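Local coordinates for protein 2'-5' RNA Ligase (Thermus thermophilus, PDB 1IUH) that belongs to the LigT-like phosphoesterase family of the 2H clan, with an alpha/beta fold whose strands pair antiparallel, at residues E51-Y56 against T172-F177; R25-W30 against P141-V146; A107-L112 against P121-P126. One frame throughout, in Å; residues are numbered along the deposited sequence.

Contact 1: E51-Y56 against T172-F177; sequences EELPDY and TVLEKF
Leu53 and Leu174 meet through their CD1 methyls, Leu53 CD1 lying 4.3 Å from Leu174 CD1. With CD1 anti to CA (chi2 -171°), the Leu174 side chain is extended and that methyl is the one that meets Leu53. Both leucines are partly exposed, so this is the looser half of the contact, and the backbones stay well apart: Leu53 CA and Leu174 CA are 9.2 Å from each other.

The other half is buried. The Phe177 ring comes nearest with CZ, 4.4 Å from Tyr56 O, the oxygen placed obliquely to it. That oxygen also has a hydrogen bond with Tyr5 OH, while the Phe177 ring meets His61 edge to face. The two segments together bury 82 Å², in keeping with just two residue pairs within 4.5 Å.

A classic beta bulge, with Leu174 and Glu175 both facing Leu159, interrupts strand 169-178 where the chain turns its corner. The contact thereby joins helix 53-66 to this strand, with Leu3 of strand 2-8 touching Leu53, Tyr56 and Leu174, and strand 150-164 pairing alongside.

Contact 2: R25-W30 against P141-V146; sequences RPFRGW and PRVPPV
Pro141 lies over one face of the Phe27 ring, a proline-aromatic CH-pi contact set at the start of a type I beta turn that runs from Phe27 to Trp30. Pro141 CG is 3.7 Å from the Phe27 centroid and 18° off the ring normal, and Pro141 CD reaches to 3.4 Å from Phe27 CD2, so the pyrrolidine covers the CD2-CE2 side of the ring. The CB of Phe27 points to the 141-146 loop, and with CG opposite the carbonyl carbon (chi1 -50°) the ring lies flat against Pro141. Farther round, Val143 CG2 approaches obliquely, 3.9 Å from Phe27 CE1. On the face opposite Pro141, Pro26 CB stands 4.1 Å above the Phe27 ring plane, and the phenyl is thus held between two prolines.

The turn is closed by Trp30 N to Phe27 O at 2.8 Å, and the buried Trp30 at its end turns its indole edge to the carbonyl of Pro141. Outside the two loops, Tyr79 OH hydrogen-bonds Val143 N and Arg142 NH2 is bonded to the carbonyls of Pro81 and Gly84; Gly29 pairs through its backbone with Ala138. These bonds tie the 141-146 loop to strand 70-80 and the loop after it, and residues 25-30 to the chain just past strand 130-136.

The polar link across the contact runs from Trp30 NE1 to Pro141 O, 3.0 Å and nearly straight at 170°, with the oxygen in the indole plane and the donor above the carbonyl plane.

Contact 3: A107-L112 against P121-P126; sequences AGVEEL and PGWDKP
Trp123 carries most of this contact, pushing the six-membered end of its indole against Val109 and Glu110 on one side of helix 96-113. Its share, 75 Å² of the 135 Å² total, exceeds that of the two helix residues together. A chi1 of 175° turns the indole away from its own backbone N and out to the helix, spanning the 10.7 Å between Trp123 CA and Glu110 CA.

Glu110, with 33 Å², meets the ring at its edge rather than over a face. Its methylene Glu110 CG is 3.4 Å from Trp123 CZ2 and lies near the ring plane. The side chain is extended beyond CG, so the carboxylate runs on past the same corner: Glu110 OE2 is 3.6 Å from Trp123 CZ2, and the carboxylate plane is tilted 47° from the ring. No bond of the carboxylate to the indole holds this part; it is contact with the aliphatic stem on the exposed side of the helix.

Val109 supplies the buried side. Val109 CG1 lies 3.8 Å from Trp123 CZ3, approaching obliquely, and Val109 CB is 4.0 Å from Trp123 CH2. The indole thus bridges a buried valine and an exposed glutamate that follow each other in the chain.

Trp123 itself stands in a type I turn from Gly122 to Lys125, whose closing bond is weak. The loop before strand 130-136 is in this way folded back onto helix 96-113, where Val109 also packs on Tyr56 of helix 53-66 and on Leu43 and Leu45 of strand 39-47.

Contacts 1 and 3 are neighbours, their centres about 16 Å apart, whereas contact 2 lies across the chain's centre, its own centre about 35 Å from that of contact 1 and about 33 Å from that of contact 3. Contacts 1 and 3 are joined directly through helices 53-66 and 96-113, where Asp55 CG is 3.4 Å from Leu112 CD1. All three are partly buried, each mixing buried residues with more exposed ones. Contact 1 ties helix to strand and contact 3 helix to loop, both by packing alone; contact 2 ties loop to loop, buries the largest area and adds an indole-to-carbonyl hydrogen bond to its CH-pi packing.

Contact 1: E51-Y56 against T172-F177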
# COMPACT_ATOMS: atom_id res chain seq x y z
N GLU A 51 2.12 -7.76 21.64
CA GLU A 51 2.98 -8.88 21.83
C GLU A 51 3.54 -9.40 20.52
O GLU A 51 4.58 -10.03 20.51
CB GLU A 51 2.22 -9.96 22.60
CG GLU A 51 3.04 -11.23 22.87
CD GLU A 51 2.82 -12.33 21.81
OE1 GLU A 51 1.66 -12.41 21.31
OE2 GLU A 51 3.78 -13.11 21.51
N GLU A 52 2.89 -9.12 19.39
CA GLU A 52 3.33 -9.62 18.09
C GLU A 52 4.34 -8.72 17.33
O GLU A 52 4.90 -9.14 16.30
CB GLU A 52 2.10 -9.89 17.20
CG GLU A 52 1.25 -11.10 17.52
CD GLU A 52 -0.18 -11.08 16.85
OE1 GLU A 52 -0.40 -10.42 15.77
OE2 GLU A 52 -1.07 -11.78 17.41
N LEU A 53 4.55 -7.49 17.79
CA LEU A 53 5.49 -6.57 17.13
C LEU A 53 6.81 -7.17 16.67
O LEU A 53 7.20 -7.04 15.51
CB LEU A 53 5.84 -5.42 18.04
CG LEU A 53 5.17 -4.09 17.79
CD1 LEU A 53 3.99 -4.31 16.87
CD2 LEU A 53 4.72 -3.47 19.13
N PRO A 54 7.52 -7.80 17.59
CA PRO A 54 8.81 -8.42 17.29
C PRO A 54 8.74 -9.36 16.09
O PRO A 54 9.69 -9.43 15.29
CB PRO A 54 9.15 -9.18 18.58
CG PRO A 54 8.42 -8.42 19.61
CD PRO A 54 7.11 -8.09 18.97
N ASP A 55 7.67 -10.14 16.04
CA ASP A 55 7.43 -11.10 14.96
C ASP A 55 7.21 -10.38 13.67
O ASP A 55 7.80 -10.72 12.67
CB ASP A 55 6.23 -11.99 15.29
CG ASP A 55 6.47 -12.83 16.53
OD1 ASP A 55 7.42 -13.63 16.48
OD2 ASP A 55 5.76 -12.69 17.53
N TYR A 56 6.38 -9.36 13.65
CA TYR A 56 6.27 -8.62 12.40
C TYR A 56 7.63 -7.94 12.00
O TYR A 56 7.98 -7.85 10.81
CB TYR A 56 5.13 -7.63 12.51
CG TYR A 56 3.82 -8.40 12.71
CD1 TYR A 56 2.96 -8.10 13.79
CD2 TYR A 56 3.46 -9.42 11.83
CE1 TYR A 56 1.81 -8.80 13.99
CE2 TYR A 56 2.32 -10.11 12.00
CZ TYR A 56 1.47 -9.82 13.07
OH TYR A 56 0.29 -10.53 13.23
N THR A 172 2.63 6.00 11.57
CA THR A 172 3.90 6.01 12.26
C THR A 172 4.66 4.79 11.76
O THR A 172 4.18 3.66 11.89
CB THR A 172 3.81 5.86 13.77
OG1 THR A 172 3.05 6.94 14.34
CG2 THR A 172 5.20 5.87 14.34
N VAL A 173 5.84 5.02 11.18
CA VAL A 173 6.69 3.96 10.65
C VAL A 173 7.44 3.28 11.80
O VAL A 173 8.32 3.91 12.37
CB VAL A 173 7.76 4.55 9.67
CG1 VAL A 173 8.80 3.42 9.27
CG2 VAL A 173 7.08 5.18 8.49
N LEU A 174 7.13 2.03 12.15
CA LEU A 174 7.83 1.38 13.23
C LEU A 174 9.14 0.98 12.73
O LEU A 174 10.06 0.96 13.46
CB LEU A 174 7.11 0.16 13.72
CG LEU A 174 5.68 0.52 14.09
CD1 LEU A 174 5.02 -0.66 14.80
CD2 LEU A 174 5.70 1.77 15.00
N GLU A 175 9.22 0.60 11.47
CA GLU A 175 10.50 0.25 10.91
C GLU A 175 10.57 0.18 9.42
O GLU A 175 9.58 -0.13 8.79
CB GLU A 175 11.04 -1.06 11.48
CG GLU A 175 12.34 -0.67 12.21
CD GLU A 175 13.40 -1.70 12.12
OE1 GLU A 175 13.24 -2.74 12.79
OE2 GLU A 175 14.38 -1.48 11.39
N LYS A 176 11.74 0.52 8.87
CA LYS A 176 12.02 0.48 7.46
C LYS A 176 12.97 -0.71 7.26
O LYS A 176 13.74 -1.05 8.14
CB LYS A 176 12.70 1.77 7.03
CG LYS A 176 11.79 2.95 7.04
CD LYS A 176 12.56 4.21 6.71
CE LYS A 176 11.68 5.22 5.88
NZ LYS A 176 11.67 6.67 6.37
N PHE A 177 12.89 -1.37 6.11
CA PHE A 177 13.72 -2.54 5.81
C PHE A 177 14.34 -2.35 4.42
O PHE A 177 13.69 -1.90 3.47
CB PHE A 177 12.86 -3.84 5.83
CG PHE A 177 12.02 -4.02 7.10
CD1 PHE A 177 10.68 -3.64 7.12
CD2 PHE A 177 12.55 -4.65 8.22
CE1 PHE A 177 9.88 -3.88 8.22
CE2 PHE A 177 11.77 -4.91 9.33
CZ PHE A 177 10.43 -4.53 9.34

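Contact 2: R25-W30 against P141-V146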
# COMPACT_ATOMS: atom_id res chain seq x y z
N ARG A 25 -9.55 17.84 -7.80
CA ARG A 25 -9.80 18.98 -6.92
C ARG A 25 -11.16 19.71 -7.17
O ARG A 25 -11.73 20.33 -6.27
CB ARG A 25 -8.64 19.97 -7.07
CG ARG A 25 -8.92 21.36 -6.52
CD ARG A 25 -7.77 22.28 -6.85
NE ARG A 25 -6.55 21.77 -6.21
CZ ARG A 25 -5.64 22.55 -5.63
NH1 ARG A 25 -5.81 23.88 -5.67
NH2 ARG A 25 -4.61 22.01 -4.96
N PRO A 26 -11.64 19.71 -8.42
CA PRO A 26 -12.91 20.37 -8.73
C PRO A 26 -14.05 19.59 -8.03
O PRO A 26 -15.18 20.11 -7.86
CB PRO A 26 -13.01 20.22 -10.24
CG PRO A 26 -11.59 20.05 -10.70
CD PRO A 26 -10.97 19.23 -9.64
N PHE A 27 -13.77 18.35 -7.61
CA PHE A 27 -14.82 17.56 -6.99
C PHE A 27 -14.72 17.34 -5.51
O PHE A 27 -14.04 16.43 -5.06
CB PHE A 27 -14.90 16.25 -7.68
CG PHE A 27 -14.97 16.39 -9.14
CD1 PHE A 27 -13.89 16.05 -9.93
CD2 PHE A 27 -16.11 16.94 -9.73
CE1 PHE A 27 -13.92 16.27 -11.30
CE2 PHE A 27 -16.15 17.16 -11.09
CZ PHE A 27 -15.04 16.82 -11.87
N ARG A 28 -15.45 18.15 -4.75
CA ARG A 28 -15.40 18.08 -3.29
C ARG A 28 -15.81 16.71 -2.71
O ARG A 28 -15.56 16.39 -1.57
CB ARG A 28 -16.21 19.28 -2.66
CG ARG A 28 -17.73 19.32 -2.92
CD ARG A 28 -18.44 20.16 -1.87
NE ARG A 28 -18.81 21.50 -2.36
CZ ARG A 28 -18.07 22.58 -2.20
NH1 ARG A 28 -16.90 22.52 -1.55
NH2 ARG A 28 -18.47 23.73 -2.69
N GLY A 29 -16.43 15.88 -3.51
CA GLY A 29 -16.75 14.58 -2.97
C GLY A 29 -15.51 13.70 -2.86
O GLY A 29 -15.58 12.63 -2.24
N TRP A 30 -14.38 14.11 -3.46
CA TRP A 30 -13.14 13.32 -3.42
C TRP A 30 -12.18 13.75 -2.36
O TRP A 30 -11.83 14.93 -2.24
CB TRP A 30 -12.43 13.35 -4.74
CG TRP A 30 -13.05 12.46 -5.73
CD1 TRP A 30 -13.65 12.82 -6.90
CD2 TRP A 30 -13.08 11.01 -5.70
NE1 TRP A 30 -14.03 11.70 -7.60
CE2 TRP A 30 -13.70 10.58 -6.89
CE3 TRP A 30 -12.64 10.05 -4.78
CZ2 TRP A 30 -13.89 9.24 -7.19
CZ3 TRP A 30 -12.82 8.70 -5.08
CH2 TRP A 30 -13.43 8.31 -6.27
N PRO A 141 -17.72 12.46 -9.31
CA PRO A 141 -17.65 11.63 -10.51
C PRO A 141 -16.29 10.97 -10.83
O PRO A 141 -15.25 11.40 -10.35
CB PRO A 141 -18.02 12.61 -11.61
CG PRO A 141 -17.34 13.84 -11.16
CD PRO A 141 -17.73 13.90 -9.68
N ARG A 142 -16.34 9.91 -11.64
CA ARG A 142 -15.14 9.29 -12.15
C ARG A 142 -14.53 10.40 -13.01
O ARG A 142 -15.23 11.27 -13.52
CB ARG A 142 -15.45 8.14 -13.11
CG ARG A 142 -16.44 7.14 -12.59
CD ARG A 142 -15.86 5.74 -12.41
NE ARG A 142 -16.81 4.95 -11.61
CZ ARG A 142 -16.65 3.67 -11.29
NH1 ARG A 142 -15.57 3.02 -11.71
NH2 ARG A 142 -17.56 3.05 -10.55
N VAL A 143 -13.23 10.31 -13.22
CA VAL A 143 -12.48 11.25 -14.06
C VAL A 143 -11.80 10.30 -15.06
O VAL A 143 -11.50 9.16 -14.70
CB VAL A 143 -11.39 11.94 -13.25
CG1 VAL A 143 -10.29 12.46 -14.19
CG2 VAL A 143 -12.00 13.03 -12.38
N PRO A 144 -11.50 10.75 -16.29
CA PRO A 144 -10.84 9.82 -17.23
C PRO A 144 -9.58 9.18 -16.69
O PRO A 144 -8.97 9.65 -15.73
CB PRO A 144 -10.52 10.69 -18.45
CG PRO A 144 -11.53 11.80 -18.40
CD PRO A 144 -11.64 12.10 -16.88
N PRO A 145 -9.18 8.08 -17.31
CA PRO A 145 -7.98 7.36 -16.90
C PRO A 145 -6.74 8.25 -16.95
O PRO A 145 -6.69 9.17 -17.73
CB PRO A 145 -7.89 6.23 -17.91
CG PRO A 145 -9.38 5.95 -18.25
CD PRO A 145 -9.99 7.32 -18.29
N VAL A 146 -5.77 7.98 -16.08
CA VAL A 146 -4.51 8.74 -16.11
C VAL A 146 -3.39 7.72 -16.38
O VAL A 146 -3.15 6.83 -15.54
CB VAL A 146 -4.17 9.44 -14.76
CG1 VAL A 146 -2.74 9.98 -14.82
CG2 VAL A 146 -5.10 10.59 -14.49

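Contact 3: A107-L112 against P121-P126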
# COMPACT_ATOMS: atom_id res chain seq x y z
N ALA A 107 2.95 -15.60 4.08
CA ALA A 107 3.52 -16.87 4.52
C ALA A 107 4.01 -16.85 5.96
O ALA A 107 3.72 -17.77 6.76
CB ALA A 107 4.66 -17.23 3.58
N GLY A 108 4.73 -15.78 6.28
CA GLY A 108 5.28 -15.57 7.60
C GLY A 108 4.19 -15.38 8.63
O GLY A 108 4.28 -15.90 9.76
N VAL A 109 3.16 -14.64 8.24
CA VAL A 109 2.02 -14.37 9.09
C VAL A 109 1.25 -15.64 9.29
O VAL A 109 0.72 -15.86 10.35
CB VAL A 109 1.06 -13.27 8.50
CG1 VAL A 109 -0.16 -13.16 9.34
CG2 VAL A 109 1.75 -11.93 8.42
N GLU A 110 1.18 -16.50 8.30
CA GLU A 110 0.47 -17.76 8.51
C GLU A 110 1.24 -18.63 9.53
O GLU A 110 0.66 -19.17 10.49
CB GLU A 110 0.30 -18.47 7.18
CG GLU A 110 -0.59 -17.69 6.21
CD GLU A 110 -0.70 -18.33 4.88
OE1 GLU A 110 0.33 -18.76 4.33
OE2 GLU A 110 -1.81 -18.41 4.34
N GLU A 111 2.55 -18.76 9.32
CA GLU A 111 3.36 -19.56 10.24
C GLU A 111 3.09 -19.08 11.64
O GLU A 111 2.90 -19.86 12.57
CB GLU A 111 4.85 -19.38 9.95
CG GLU A 111 5.70 -19.84 11.09
CD GLU A 111 7.07 -20.43 10.65
OE1 GLU A 111 7.07 -21.35 9.79
OE2 GLU A 111 8.13 -20.00 11.19
N LEU A 112 3.03 -17.78 11.80
CA LEU A 112 2.85 -17.27 13.14
C LEU A 112 1.44 -17.32 13.66
O LEU A 112 1.22 -17.40 14.85
CB LEU A 112 3.32 -15.83 13.19
CG LEU A 112 2.91 -15.16 14.50
CD1 LEU A 112 4.13 -15.11 15.43
CD2 LEU A 112 2.38 -13.79 14.22
N PRO A 121 -8.69 -8.72 8.55
CA PRO A 121 -9.56 -8.09 7.57
C PRO A 121 -8.98 -8.11 6.21
O PRO A 121 -7.81 -7.78 6.02
CB PRO A 121 -9.77 -6.67 8.10
CG PRO A 121 -9.74 -6.93 9.61
CD PRO A 121 -8.54 -7.87 9.75
N GLY A 122 -9.82 -8.55 5.27
CA GLY A 122 -9.44 -8.60 3.88
C GLY A 122 -8.33 -9.54 3.56
O GLY A 122 -7.66 -9.35 2.56
N TRP A 123 -8.14 -10.56 4.36
CA TRP A 123 -7.06 -11.52 4.16
C TRP A 123 -7.17 -12.38 2.92
O TRP A 123 -6.20 -12.86 2.39
CB TRP A 123 -7.00 -12.43 5.41
CG TRP A 123 -5.99 -13.59 5.30
CD1 TRP A 123 -6.24 -14.86 4.88
CD2 TRP A 123 -4.58 -13.54 5.59
NE1 TRP A 123 -5.08 -15.60 4.88
CE2 TRP A 123 -4.05 -14.81 5.32
CE3 TRP A 123 -3.72 -12.54 6.06
CZ2 TRP A 123 -2.72 -15.11 5.51
CZ3 TRP A 123 -2.40 -12.84 6.25
CH2 TRP A 123 -1.92 -14.11 5.98
N ASP A 124 -8.41 -12.55 2.48
CA ASP A 124 -8.81 -13.41 1.39
C ASP A 124 -8.75 -12.71 0.04
O ASP A 124 -8.80 -13.36 -0.99
CB ASP A 124 -10.24 -13.88 1.76
CG ASP A 124 -10.50 -13.80 3.34
OD1 ASP A 124 -10.26 -14.82 4.06
OD2 ASP A 124 -10.90 -12.70 3.88
N LYS A 125 -8.65 -11.38 0.05
CA LYS A 125 -8.56 -10.61 -1.16
C LYS A 125 -7.25 -10.95 -1.80
O LYS A 125 -6.24 -11.18 -1.12
CB LYS A 125 -8.57 -9.10 -0.88
CG LYS A 125 -9.89 -8.52 -0.38
CD LYS A 125 -9.80 -6.99 -0.36
CE LYS A 125 -10.86 -6.31 0.57
NZ LYS A 125 -10.41 -4.93 1.06
N PRO A 126 -7.26 -11.05 -3.12
CA PRO A 126 -6.10 -11.36 -3.97
C PRO A 126 -5.34 -10.06 -4.05
O PRO A 126 -5.91 -9.03 -4.29
CB PRO A 126 -6.73 -11.69 -5.31
CG PRO A 126 -8.05 -12.28 -4.93
CD PRO A 126 -8.52 -11.29 -3.86